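Local coordinates for ABC transporter, substrate binding protein (Aeropyrum pernix, PDB 3EAF) that probably captures a small solute outside the cell membrane and hands it to an ABC transporter, and carries a bound magnesium ion, at residues K22-G27 against F294-L299; A31-N36 against R277-S282; S130-L135 against L169-V174. All coordinates share one frame; numbering follows the deposited sequence.

Contact 1. Residues K22-G27 against F294-L299; sequences KGYSLG and FVNVWL
Asn296 ND2 meets the Tyr24 ring at its edge, in the plane of the ring, and the Asn296 amide is turned 84° against that ring, almost perpendicular. The same Tyr24 ring meets Trp83 edge-to-face. At the edge of the Phe294 ring, in its plane, lies Trp298 CE3, while Gly27 O approaches that ring obliquely, 3.5 Å from Phe294 CD1. Asn296 ND2 donates to Tyr24 OH at 2.8 Å; the N-H...O angle of 140° shows a bent bond, and the hydroxyl is tilted out of the amide plane. With its CG anti to the backbone N (chi1 176°), Tyr24 carries the ring toward helix 288-304, although its CB does not point there. Weak bonds also tie Tyr24 OH to Gly82 O and Asn296 ND2 to Ser104 O. The contact joins helix 18-38 to helix 288-304 in the lobe of this periplasmic-binding-protein fold that holds the sheet of strand 3-11. Replacing Tyr24 by a phenylalanine would probably cost Asn296 ND2 its stronger acceptor, leaving the weak bond to Ser104 O and an amide less firmly fixed in rotation. The backbones come nearest at Gly27 and Phe294, whose CA atoms are 4.5 Å apart. There Phe294 CA makes a CA-H...O contact of 3.4 Å with Gly27 O. A CB modelled on Gly27 would fall a tight 3.1 Å from Phe294 N.

Contact 2. Residues A31-N36 against R277-S282; sequences AFKYFN and RMNGVS
The end of helix 267-278 packs against helix 18-38 through a Met-aromatic contact, in which selenomethionine Met278 meets Tyr34. Its SE lies 3.8 Å from Tyr34 CE1 and 4.9 Å from the ring centroid, 72° off the ring normal, an oblique approach. The chain of Met278 bends at its last torsion (chi3 62°), and the two side chains cross at about a right angle. The far end of Tyr34 is held elsewhere, its OH hydrogen-bonded to Glu274 OE1 one turn back along helix 267-278. Asn279, the first residue to leave helical backbone angles, sets its amide across the Lys33 chain at a slant: Asn279 OD1 comes within 3.5 Å of Lys33 CD, a van der Waals contact with the aliphatic chain. Two waters complete the link. One accepts from Asn279 ND2 at 3.1 Å and donates weakly to Lys33 O; the other donates to Asn279 OD1 at 2.8 Å and accepts a weak, long bond of 3.5 Å from Lys33 NZ. Asn279 ND2 is also bonded directly to Ala275 O. Both ends of this amide therefore have polar partners, and its polar link to Lys33 runs through water, consistent with a partly buried, hydrated border beside the apolar Tyr34 contact.

Contact 3. Residues S130-L135 against L169-V174; sequences SGLAFL and LGLQVV
Leu132 and Ala133 of helix 124-139 pack on Leu169 and Leu171, where the chain enters strand 171-178, an outermost strand of the second lobe's sheet in this periplasmic-binding-protein fold. The interaction across the segments is entirely apolar. Leu132 carries most of it through CB, which lies 3.8 Å from Leu171 CD1 and 4.1 Å from Leu169 CD1, so that one methylene touches a methyl from each leucine. The Leu132 and Leu171 side chains approach at a slant, and Leu132 CD2 adds a second touch on Leu171 CD1 at 4.1 Å. Leu169 and Leu171 share the same shape: in both, CG sits opposite the carbonyl carbon (chi1 -61°), and both CB atoms point toward the helix. Between them Gly170 turns the chain with a positive phi of 79°, which glycine adopts more readily than other residues. Backbone hydrogen bonds, the second kind, lie outside the pair: Gly170 and Gln172 bond to Gly142, and Gln172 also to Leu144, placing the strand beside strand 142-148. Leu144 also touches the side chains of both Leu132 and Leu171, extending the apolar cluster onto that strand. Beside Leu132, the methyl CB of Ala133 meets the other methyl of Leu169, CD2, at 4.2 Å.

How the contacts relate
Contacts 1 and 2 lie on the same side of the chain's centre, their centres 11 Å apart, and both use helix 18-38. Helix 288-304 runs against both its earlier and later turns, while the end of helix 267-278 meets the later ones. The two contacts also touch, Phe294 CD1 lying 3.4 Å from Ala31 CB. Contact 3 stands on the opposite side, its centre 31 Å from contact 1 and 40 Å from contact 2, in the lobe built on the other sheet. Along the chain, contact 3 is nested within contact 2, and contact 2 within contact 1: the chain builds much of the second lobe, returns for helices 267-278 and 288-304, and later adds strands 352-357 and 363-369 to the second lobe's sheet, consistent with the multiple crossings of two-lobed binding proteins.

Contact 1. Residues K22-G27 against F294-L299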
ATOM      1  N   LYS A  22       1.990  -9.995   7.233  1.00  9.63           N
ATOM      2  CA  LYS A  22       2.237 -11.420   6.981  1.00 10.55           C
ATOM      3  C   LYS A  22       1.972 -11.791   5.522  1.00  9.67           C
ATOM      4  O   LYS A  22       2.812 -12.407   4.880  1.00  9.13           O
ATOM      5  CB  LYS A  22       1.385 -12.293   7.900  1.00 10.65           C
ATOM      6  CG  LYS A  22       1.832 -12.333   9.356  1.00 12.46           C
ATOM      7  CD  LYS A  22       0.858 -13.204  10.164  1.00 13.01           C
ATOM      8  CE  LYS A  22       1.187 -13.210  11.648  1.00 17.60           C
ATOM      9  NZ  LYS A  22       2.343 -14.114  11.983  1.00 20.65           N
ATOM     10  N   GLY A  23       0.809 -11.390   5.008  1.00  9.41           N
ATOM     11  CA  GLY A  23       0.428 -11.645   3.615  1.00  9.16           C
ATOM     12  C   GLY A  23       1.391 -10.992   2.639  1.00  8.97           C
ATOM     13  O   GLY A  23       1.820 -11.612   1.668  1.00  9.37           O
ATOM     14  N   TYR A  24       1.741  -9.737   2.901  1.00  8.31           N
ATOM     15  CA  TYR A  24       2.717  -9.029   2.075  1.00  8.26           C
ATOM     16  C   TYR A  24       4.043  -9.799   1.995  1.00  8.33           C
ATOM     17  O   TYR A  24       4.621  -9.943   0.912  1.00  7.91           O
ATOM     18  CB  TYR A  24       2.948  -7.631   2.649  1.00  8.08           C
ATOM     19  CG  TYR A  24       4.006  -6.793   1.964  1.00  8.71           C
ATOM     20  CD1 TYR A  24       3.665  -5.913   0.934  1.00  7.47           C
ATOM     21  CD2 TYR A  24       5.340  -6.831   2.384  1.00  7.30           C
ATOM     22  CE1 TYR A  24       4.620  -5.117   0.324  1.00  6.81           C
ATOM     23  CE2 TYR A  24       6.304  -6.030   1.772  1.00  7.46           C
ATOM     24  CZ  TYR A  24       5.937  -5.178   0.746  1.00  7.78           C
ATOM     25  OH  TYR A  24       6.887  -4.382   0.131  1.00  8.67           O
ATOM     26  N   SER A  25       4.525 -10.273   3.143  1.00  8.40           N
ATOM     27  CA  SER A  25       5.776 -11.045   3.194  1.00  8.81           C
ATOM     28  C   SER A  25       5.690 -12.327   2.370  1.00  8.89           C
ATOM     29  O   SER A  25       6.611 -12.648   1.618  1.00  9.45           O
ATOM     30  CB  SER A  25       6.167 -11.388   4.629  1.00  8.59           C
ATOM     31  OG  SER A  25       7.405 -12.075   4.616  1.00  8.90           O
ATOM     32  N   LEU A  26       4.586 -13.056   2.523  1.00  8.99           N
ATOM     33  CA  LEU A  26       4.334 -14.251   1.735  1.00  9.21           C
ATOM     34  C   LEU A  26       4.346 -13.955   0.234  1.00  8.98           C
ATOM     35  O   LEU A  26       4.942 -14.707  -0.539  1.00  9.15           O
ATOM     36  CB  LEU A  26       3.008 -14.911   2.145  1.00  9.40           C
ATOM     37  CG  LEU A  26       2.495 -16.106   1.319  1.00  9.98           C
ATOM     38  CD1 LEU A  26       3.520 -17.253   1.207  1.00 11.93           C
ATOM     39  CD2 LEU A  26       1.172 -16.622   1.886  1.00  9.98           C
ATOM     40  N   GLY A  27       3.682 -12.876  -0.176  1.00  8.02           N
ATOM     41  CA  GLY A  27       3.640 -12.500  -1.589  1.00  7.94           C
ATOM     42  C   GLY A  27       4.994 -12.109  -2.149  1.00  7.91           C
ATOM     43  O   GLY A  27       5.319 -12.440  -3.286  1.00  8.03           O
ATOM     44  N   PHE A 294       3.788  -9.297  -3.848  1.00  7.32           N
ATOM     45  CA  PHE A 294       4.201  -9.820  -5.150  1.00  7.10           C
ATOM     46  C   PHE A 294       4.533  -8.697  -6.138  1.00  7.01           C
ATOM     47  O   PHE A 294       5.570  -8.739  -6.803  1.00  6.53           O
ATOM     48  CB  PHE A 294       3.105 -10.733  -5.719  1.00  7.41           C
ATOM     49  CG  PHE A 294       3.580 -11.661  -6.810  1.00  7.78           C
ATOM     50  CD1 PHE A 294       3.991 -12.959  -6.508  1.00  8.85           C
ATOM     51  CD2 PHE A 294       3.594 -11.247  -8.142  1.00  7.91           C
ATOM     52  CE1 PHE A 294       4.419 -13.831  -7.525  1.00  8.78           C
ATOM     53  CE2 PHE A 294       4.020 -12.107  -9.156  1.00  7.40           C
ATOM     54  CZ  PHE A 294       4.438 -13.391  -8.846  1.00  8.09           C
ATOM     55  N   VAL A 295       3.655  -7.697  -6.224  1.00  7.39           N
ATOM     56  CA  VAL A 295       3.837  -6.608  -7.191  1.00  7.58           C
ATOM     57  C   VAL A 295       5.032  -5.708  -6.901  1.00  7.48           C
ATOM     58  O   VAL A 295       5.600  -5.130  -7.832  1.00  8.00           O
ATOM     59  CB  VAL A 295       2.559  -5.748  -7.406  1.00  7.65           C
ATOM     60  CG1 VAL A 295       1.435  -6.597  -8.016  1.00  8.02           C
ATOM     61  CG2 VAL A 295       2.117  -5.032  -6.112  1.00  7.72           C
ATOM     62  N   ASN A 296       5.417  -5.583  -5.630  1.00  7.17           N
ATOM     63  CA  ASN A 296       6.631  -4.839  -5.290  1.00  7.50           C
ATOM     64  C   ASN A 296       7.883  -5.523  -5.833  1.00  7.25           C
ATOM     65  O   ASN A 296       8.734  -4.881  -6.446  1.00  7.89           O
ATOM     66  CB  ASN A 296       6.736  -4.563  -3.781  1.00  7.58           C
ATOM     67  CG  ASN A 296       5.852  -3.389  -3.340  1.00  8.05           C
ATOM     68  OD1 ASN A 296       5.014  -2.915  -4.107  1.00  8.31           O
ATOM     69  ND2 ASN A 296       6.042  -2.919  -2.107  1.00  7.75           N
ATOM     70  N   VAL A 297       7.973  -6.833  -5.636  1.00  7.09           N
ATOM     71  CA  VAL A 297       9.082  -7.612  -6.188  1.00  7.15           C
ATOM     72  C   VAL A 297       9.049  -7.568  -7.724  1.00  7.36           C
ATOM     73  O   VAL A 297      10.091  -7.381  -8.366  1.00  7.39           O
ATOM     74  CB  VAL A 297       9.052  -9.065  -5.668  1.00  7.13           C
ATOM     75  CG1 VAL A 297      10.097  -9.920  -6.363  1.00  7.02           C
ATOM     76  CG2 VAL A 297       9.247  -9.082  -4.140  1.00  7.12           C
ATOM     77  N   TRP A 298       7.852  -7.709  -8.296  1.00  7.41           N
ATOM     78  CA  TRP A 298       7.690  -7.734  -9.753  1.00  7.96           C
ATOM     79  C   TRP A 298       8.161  -6.434 -10.392  1.00  7.98           C
ATOM     80  O   TRP A 298       8.764  -6.455 -11.468  1.00  8.46           O
ATOM     81  CB  TRP A 298       6.233  -7.990 -10.143  1.00  8.18           C
ATOM     82  CG  TRP A 298       6.033  -8.578 -11.525  1.00  8.43           C
ATOM     83  CD1 TRP A 298       6.967  -8.709 -12.526  1.00  8.96           C
ATOM     84  CD2 TRP A 298       4.808  -9.097 -12.056  1.00  9.23           C
ATOM     85  NE1 TRP A 298       6.395  -9.297 -13.635  1.00  8.16           N
ATOM     86  CE2 TRP A 298       5.071  -9.537 -13.375  1.00  8.52           C
ATOM     87  CE3 TRP A 298       3.506  -9.233 -11.543  1.00  9.54           C
ATOM     88  CZ2 TRP A 298       4.079 -10.099 -14.190  1.00  9.21           C
ATOM     89  CZ3 TRP A 298       2.523  -9.806 -12.357  1.00  9.22           C
ATOM     90  CH2 TRP A 298       2.822 -10.237 -13.660  1.00  8.41           C
ATOM     91  N   LEU A 299       7.872  -5.304  -9.745  1.00  7.74           N
ATOM     92  CA  LEU A 299       8.345  -4.016 -10.237  1.00  8.04           C
ATOM     93  C   LEU A 299       9.872  -4.003 -10.326  1.00  8.04           C
ATOM     94  O   LEU A 299      10.432  -3.495 -11.292  1.00  7.98           O
ATOM     95  CB  LEU A 299       7.837  -2.857  -9.357  1.00  8.19           C
ATOM     96  CG  LEU A 299       8.225  -1.438  -9.809  1.00  8.21           C
ATOM     97  CD1 LEU A 299       7.498  -1.048 -11.109  1.00  7.75           C
ATOM     98  CD2 LEU A 299       7.955  -0.416  -8.708  1.00  8.26           C
TER

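Contact 2. Residues A31-N36 against R277-S282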
ATOM      1  N   ALA A  31       7.114 -14.202  -5.026  1.00  8.57           N
ATOM      2  CA  ALA A  31       7.616 -13.515  -6.224  1.00  8.25           C
ATOM      3  C   ALA A  31       9.110 -13.727  -6.457  1.00  7.98           C
ATOM      4  O   ALA A  31       9.524 -14.007  -7.583  1.00  7.92           O
ATOM      5  CB  ALA A  31       7.288 -12.025  -6.168  1.00  7.83           C
ATOM      6  N   PHE A  32       9.910 -13.593  -5.401  1.00  7.83           N
ATOM      7  CA  PHE A  32      11.342 -13.871  -5.492  1.00  8.08           C
ATOM      8  C   PHE A  32      11.595 -15.297  -5.998  1.00  8.48           C
ATOM      9  O   PHE A  32      12.376 -15.508  -6.936  1.00  8.22           O
ATOM     10  CB  PHE A  32      12.028 -13.668  -4.144  1.00  7.92           C
ATOM     11  CG  PHE A  32      12.321 -12.222  -3.808  1.00  7.93           C
ATOM     12  CD1 PHE A  32      13.037 -11.410  -4.694  1.00  7.90           C
ATOM     13  CD2 PHE A  32      11.919 -11.690  -2.582  1.00  7.99           C
ATOM     14  CE1 PHE A  32      13.322 -10.072  -4.372  1.00  8.14           C
ATOM     15  CE2 PHE A  32      12.198 -10.350  -2.244  1.00  8.16           C
ATOM     16  CZ  PHE A  32      12.902  -9.545  -3.137  1.00  8.21           C
ATOM     17  N   LYS A  33      10.925 -16.269  -5.386  1.00  8.71           N
ATOM     18  CA  LYS A  33      11.125 -17.666  -5.757  1.00  9.42           C
ATOM     19  C   LYS A  33      10.627 -17.925  -7.179  1.00  9.84           C
ATOM     20  O   LYS A  33      11.287 -18.633  -7.944  1.00 10.07           O
ATOM     21  CB  LYS A  33      10.437 -18.609  -4.766  1.00  9.39           C
ATOM     22  CG  LYS A  33      11.027 -18.577  -3.356  1.00  9.68           C
ATOM     23  CD  LYS A  33      10.180 -19.415  -2.420  1.00 11.55           C
ATOM     24  CE  LYS A  33      10.823 -19.586  -1.047  1.00 12.75           C
ATOM     25  NZ  LYS A  33      10.035 -20.562  -0.245  1.00 14.14           N
ATOM     26  N   TYR A  34       9.482 -17.333  -7.523  1.00 10.00           N
ATOM     27  CA  TYR A  34       8.871 -17.498  -8.845  1.00 10.26           C
ATOM     28  C   TYR A  34       9.770 -17.013  -9.962  1.00 10.46           C
ATOM     29  O   TYR A  34      10.122 -17.792 -10.849  1.00 10.17           O
ATOM     30  CB  TYR A  34       7.520 -16.787  -8.925  1.00 10.23           C
ATOM     31  CG  TYR A  34       6.792 -16.945 -10.248  1.00 10.25           C
ATOM     32  CD1 TYR A  34       6.153 -18.144 -10.581  1.00 11.07           C
ATOM     33  CD2 TYR A  34       6.733 -15.896 -11.160  1.00  9.92           C
ATOM     34  CE1 TYR A  34       5.477 -18.287 -11.792  1.00 10.73           C
ATOM     35  CE2 TYR A  34       6.061 -16.029 -12.378  1.00 10.63           C
ATOM     36  CZ  TYR A  34       5.433 -17.220 -12.685  1.00 10.79           C
ATOM     37  OH  TYR A  34       4.768 -17.349 -13.885  1.00 11.07           O
ATOM     38  N   PHE A  35      10.144 -15.736  -9.917  1.00 10.60           N
ATOM     39  CA  PHE A  35      10.925 -15.144 -10.997  1.00 11.06           C
ATOM     40  C   PHE A  35      12.351 -15.699 -11.067  1.00 11.67           C
ATOM     41  O   PHE A  35      12.893 -15.877 -12.166  1.00 11.49           O
ATOM     42  CB  PHE A  35      10.893 -13.613 -10.936  1.00 11.04           C
ATOM     43  CG  PHE A  35       9.522 -13.027 -11.192  1.00 10.96           C
ATOM     44  CD1 PHE A  35       8.926 -13.139 -12.446  1.00 10.46           C
ATOM     45  CD2 PHE A  35       8.828 -12.373 -10.176  1.00 11.26           C
ATOM     46  CE1 PHE A  35       7.659 -12.607 -12.687  1.00 11.31           C
ATOM     47  CE2 PHE A  35       7.556 -11.830 -10.408  1.00 11.54           C
ATOM     48  CZ  PHE A  35       6.974 -11.953 -11.660  1.00 11.39           C
ATOM     49  N   ASN A  36      12.946 -15.998  -9.912  1.00 12.13           N
ATOM     50  CA  ASN A  36      14.244 -16.685  -9.894  1.00 12.80           C
ATOM     51  C   ASN A  36      14.205 -17.967 -10.738  1.00 13.32           C
ATOM     52  O   ASN A  36      15.030 -18.153 -11.642  1.00 13.13           O
ATOM     53  CB  ASN A  36      14.698 -16.998  -8.459  1.00 12.70           C
ATOM     54  CG  ASN A  36      15.444 -15.834  -7.804  1.00 13.11           C
ATOM     55  OD1 ASN A  36      16.026 -14.991  -8.483  1.00 11.49           O
ATOM     56  ND2 ASN A  36      15.437 -15.797  -6.474  1.00 14.04           N
ATOM     57  N   ARG A 277       1.240 -22.483  -6.809  1.00 16.05           N
ATOM     58  CA  ARG A 277       1.273 -23.918  -7.127  1.00 17.24           C
ATOM     59  C   ARG A 277       2.693 -24.469  -7.099  1.00 17.83           C
ATOM     60  O   ARG A 277       2.928 -25.541  -6.559  1.00 18.07           O
ATOM     61  CB  ARG A 277       0.621 -24.230  -8.481  1.00 17.01           C
ATOM     62  CG  ARG A 277      -0.898 -24.083  -8.525  1.00 17.22           C
ATOM     63  CD  ARG A 277      -1.482 -24.605  -9.862  1.00 17.69           C
ATOM     64  NE  ARG A 277      -1.001 -23.856 -11.031  1.00 17.39           N
ATOM     65  CZ  ARG A 277      -1.584 -22.765 -11.529  1.00 17.51           C
ATOM     66  NH1 ARG A 277      -2.687 -22.272 -10.975  1.00 17.51           N
ATOM     67  NH2 ARG A 277      -1.063 -22.160 -12.589  1.00 16.85           N
HETATM   68  N   MSE A 278       3.630 -23.725  -7.683  1.00 18.68           N
HETATM   69  CA  MSE A 278       5.036 -24.139  -7.771  1.00 20.53           C
HETATM   70  C   MSE A 278       5.747 -24.174  -6.416  1.00 19.70           C
HETATM   71  O   MSE A 278       6.767 -24.853  -6.259  1.00 19.49           O
HETATM   72  CB  MSE A 278       5.797 -23.227  -8.730  1.00 20.12           C
HETATM   73  CG  MSE A 278       5.394 -23.394 -10.181  1.00 21.79           C
HETATM   74 SE   MSE A 278       6.101 -21.978 -11.314  1.00 26.09          SE
HETATM   75  CE  MSE A 278       8.017 -22.278 -11.056  1.00 24.01           C
ATOM     76  N   ASN A 279       5.202 -23.449  -5.442  1.00 19.24           N
ATOM     77  CA  ASN A 279       5.807 -23.368  -4.122  1.00 19.22           C
ATOM     78  C   ASN A 279       4.952 -23.959  -2.991  1.00 19.29           C
ATOM     79  O   ASN A 279       5.182 -23.687  -1.818  1.00 19.44           O
ATOM     80  CB  ASN A 279       6.240 -21.925  -3.841  1.00 18.94           C
ATOM     81  CG  ASN A 279       7.386 -21.480  -4.741  1.00 18.35           C
ATOM     82  OD1 ASN A 279       8.549 -21.770  -4.473  1.00 17.29           O
ATOM     83  ND2 ASN A 279       7.058 -20.771  -5.812  1.00 18.39           N
ATOM     84  N   GLY A 280       3.980 -24.786  -3.355  1.00 19.80           N
ATOM     85  CA  GLY A 280       3.180 -25.525  -2.382  1.00 20.65           C
ATOM     86  C   GLY A 280       2.344 -24.654  -1.462  1.00 21.48           C
ATOM     87  O   GLY A 280       2.137 -25.000  -0.295  1.00 21.67           O
ATOM     88  N   VAL A 281       1.873 -23.523  -1.990  1.00 21.59           N
ATOM     89  CA  VAL A 281       0.981 -22.616  -1.262  1.00 21.94           C
ATOM     90  C   VAL A 281      -0.452 -22.809  -1.758  1.00 22.66           C
ATOM     91  O   VAL A 281      -0.725 -22.709  -2.957  1.00 22.25           O
ATOM     92  CB  VAL A 281       1.415 -21.126  -1.425  1.00 21.67           C
ATOM     93  CG1 VAL A 281       0.362 -20.177  -0.868  1.00 21.26           C
ATOM     94  CG2 VAL A 281       2.764 -20.879  -0.757  1.00 21.68           C
ATOM     95  N   SER A 282      -1.358 -23.085  -0.824  1.00 23.57           N
ATOM     96  CA  SER A 282      -2.767 -23.298  -1.131  1.00 24.79           C
ATOM     97  C   SER A 282      -3.402 -22.059  -1.778  1.00 25.12           C
ATOM     98  O   SER A 282      -3.118 -20.924  -1.376  1.00 25.30           O
ATOM     99  CB  SER A 282      -3.509 -23.691   0.145  1.00 24.84           C
ATOM    100  OG  SER A 282      -4.908 -23.577  -0.022  1.00 27.22           O
TER
HETATM  101  O   HOH W   1       9.176 -21.059  -8.005  1.00 18.31           O
HETATM  102  O   HOH W   2       9.263 -23.348  -2.214  1.00 27.25           O

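Contact 3. Residues S130-L135 against L169-V174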
ATOM      1  N   SER A 130      -9.279  10.125  -3.921  1.00 11.69           N
ATOM      2  CA  SER A 130     -10.003   9.334  -4.919  1.00 11.94           C
ATOM      3  C   SER A 130     -11.182   8.588  -4.307  1.00 11.79           C
ATOM      4  O   SER A 130     -12.282   8.575  -4.874  1.00 11.86           O
ATOM      5  CB  SER A 130      -9.067   8.348  -5.615  1.00 11.93           C
ATOM      6  OG  SER A 130      -8.107   9.033  -6.403  1.00 13.89           O
ATOM      7  N   GLY A 131     -10.949   7.964  -3.152  1.00 11.79           N
ATOM      8  CA  GLY A 131     -11.999   7.244  -2.419  1.00 11.40           C
ATOM      9  C   GLY A 131     -13.090   8.163  -1.892  1.00 11.64           C
ATOM     10  O   GLY A 131     -14.272   7.800  -1.890  1.00 11.31           O
ATOM     11  N   LEU A 132     -12.694   9.356  -1.441  1.00 11.57           N
ATOM     12  CA  LEU A 132     -13.638  10.330  -0.887  1.00 11.55           C
ATOM     13  C   LEU A 132     -14.485  10.990  -1.977  1.00 11.98           C
ATOM     14  O   LEU A 132     -15.662  11.292  -1.754  1.00 12.04           O
ATOM     15  CB  LEU A 132     -12.901  11.378  -0.047  1.00 11.30           C
ATOM     16  CG  LEU A 132     -12.313  10.849   1.271  1.00 11.01           C
ATOM     17  CD1 LEU A 132     -11.268  11.809   1.827  1.00  9.61           C
ATOM     18  CD2 LEU A 132     -13.416  10.553   2.309  1.00  9.82           C
ATOM     19  N   ALA A 133     -13.875  11.207  -3.146  1.00 12.41           N
ATOM     20  CA  ALA A 133     -14.579  11.667  -4.346  1.00 12.64           C
ATOM     21  C   ALA A 133     -15.631  10.653  -4.765  1.00 12.89           C
ATOM     22  O   ALA A 133     -16.755  11.030  -5.136  1.00 13.01           O
ATOM     23  CB  ALA A 133     -13.589  11.916  -5.489  1.00 12.65           C
ATOM     24  N   PHE A 134     -15.274   9.367  -4.702  1.00 13.28           N
ATOM     25  CA  PHE A 134     -16.241   8.287  -4.919  1.00 13.58           C
ATOM     26  C   PHE A 134     -17.448   8.445  -3.987  1.00 13.80           C
ATOM     27  O   PHE A 134     -18.597   8.397  -4.442  1.00 13.57           O
ATOM     28  CB  PHE A 134     -15.620   6.891  -4.733  1.00 13.65           C
ATOM     29  CG  PHE A 134     -16.645   5.817  -4.468  1.00 13.70           C
ATOM     30  CD1 PHE A 134     -17.335   5.220  -5.522  1.00 13.76           C
ATOM     31  CD2 PHE A 134     -16.972   5.456  -3.164  1.00 13.15           C
ATOM     32  CE1 PHE A 134     -18.311   4.257  -5.280  1.00 13.73           C
ATOM     33  CE2 PHE A 134     -17.951   4.501  -2.911  1.00 13.15           C
ATOM     34  CZ  PHE A 134     -18.617   3.895  -3.967  1.00 13.36           C
ATOM     35  N   LEU A 135     -17.180   8.626  -2.693  1.00 13.98           N
ATOM     36  CA  LEU A 135     -18.236   8.798  -1.689  1.00 14.50           C
ATOM     37  C   LEU A 135     -19.119  10.004  -1.985  1.00 14.68           C
ATOM     38  O   LEU A 135     -20.345   9.909  -1.926  1.00 14.54           O
ATOM     39  CB  LEU A 135     -17.634   8.941  -0.285  1.00 14.90           C
ATOM     40  CG  LEU A 135     -17.804   7.858   0.791  1.00 14.85           C
ATOM     41  CD1 LEU A 135     -17.715   6.449   0.250  1.00 15.25           C
ATOM     42  CD2 LEU A 135     -16.787   8.075   1.904  1.00 14.20           C
ATOM     43  N   LEU A 169     -14.339  18.943  -2.588  1.00 19.95           N
ATOM     44  CA  LEU A 169     -15.012  17.669  -2.848  1.00 19.79           C
ATOM     45  C   LEU A 169     -16.452  17.673  -2.333  1.00 19.48           C
ATOM     46  O   LEU A 169     -17.177  16.698  -2.507  1.00 19.43           O
ATOM     47  CB  LEU A 169     -14.239  16.506  -2.215  1.00 19.98           C
ATOM     48  CG  LEU A 169     -12.800  16.181  -2.627  1.00 20.26           C
ATOM     49  CD1 LEU A 169     -12.217  15.118  -1.709  1.00 21.23           C
ATOM     50  CD2 LEU A 169     -12.704  15.746  -4.088  1.00 21.45           C
ATOM     51  N   GLY A 170     -16.854  18.770  -1.694  1.00 18.94           N
ATOM     52  CA  GLY A 170     -18.176  18.874  -1.090  1.00 18.46           C
ATOM     53  C   GLY A 170     -18.288  18.162   0.251  1.00 17.98           C
ATOM     54  O   GLY A 170     -19.380  17.758   0.664  1.00 17.61           O
ATOM     55  N   LEU A 171     -17.158  18.011   0.937  1.00 17.36           N
ATOM     56  CA  LEU A 171     -17.132  17.337   2.226  1.00 16.91           C
ATOM     57  C   LEU A 171     -16.700  18.286   3.341  1.00 16.95           C
ATOM     58  O   LEU A 171     -15.669  18.954   3.238  1.00 17.01           O
ATOM     59  CB  LEU A 171     -16.220  16.100   2.176  1.00 16.75           C
ATOM     60  CG  LEU A 171     -16.587  14.979   1.194  1.00 16.10           C
ATOM     61  CD1 LEU A 171     -15.486  13.925   1.118  1.00 15.61           C
ATOM     62  CD2 LEU A 171     -17.917  14.332   1.539  1.00 15.52           C
ATOM     63  N   GLN A 172     -17.509  18.347   4.394  1.00 16.81           N
ATOM     64  CA  GLN A 172     -17.199  19.144   5.577  1.00 16.84           C
ATOM     65  C   GLN A 172     -16.583  18.240   6.628  1.00 15.93           C
ATOM     66  O   GLN A 172     -17.247  17.336   7.142  1.00 16.26           O
ATOM     67  CB  GLN A 172     -18.465  19.849   6.109  1.00 17.22           C
ATOM     68  CG  GLN A 172     -18.471  20.180   7.621  1.00 20.13           C
ATOM     69  CD  GLN A 172     -17.638  21.405   8.030  1.00 24.20           C
ATOM     70  OE1 GLN A 172     -17.134  22.164   7.193  1.00 25.31           O
ATOM     71  NE2 GLN A 172     -17.502  21.598   9.344  1.00 25.44           N
ATOM     72  N   VAL A 173     -15.309  18.475   6.935  1.00 15.06           N
ATOM     73  CA  VAL A 173     -14.618  17.723   7.987  1.00 14.01           C
ATOM     74  C   VAL A 173     -15.125  18.208   9.343  1.00 13.78           C
ATOM     75  O   VAL A 173     -14.949  19.381   9.694  1.00 13.52           O
ATOM     76  CB  VAL A 173     -13.073  17.881   7.891  1.00 13.98           C
ATOM     77  CG1 VAL A 173     -12.377  17.281   9.111  1.00 13.07           C
ATOM     78  CG2 VAL A 173     -12.544  17.254   6.599  1.00 13.82           C
ATOM     79  N   VAL A 174     -15.749  17.302  10.096  1.00 13.01           N
ATOM     80  CA  VAL A 174     -16.391  17.650  11.374  1.00 12.53           C
ATOM     81  C   VAL A 174     -15.510  17.420  12.602  1.00 12.41           C
ATOM     82  O   VAL A 174     -15.830  17.889  13.695  1.00 12.10           O
ATOM     83  CB  VAL A 174     -17.757  16.922  11.582  1.00 12.39           C
ATOM     84  CG1 VAL A 174     -18.786  17.414  10.580  1.00 12.32           C
ATOM     85  CG2 VAL A 174     -17.600  15.391  11.530  1.00 12.48           C
TER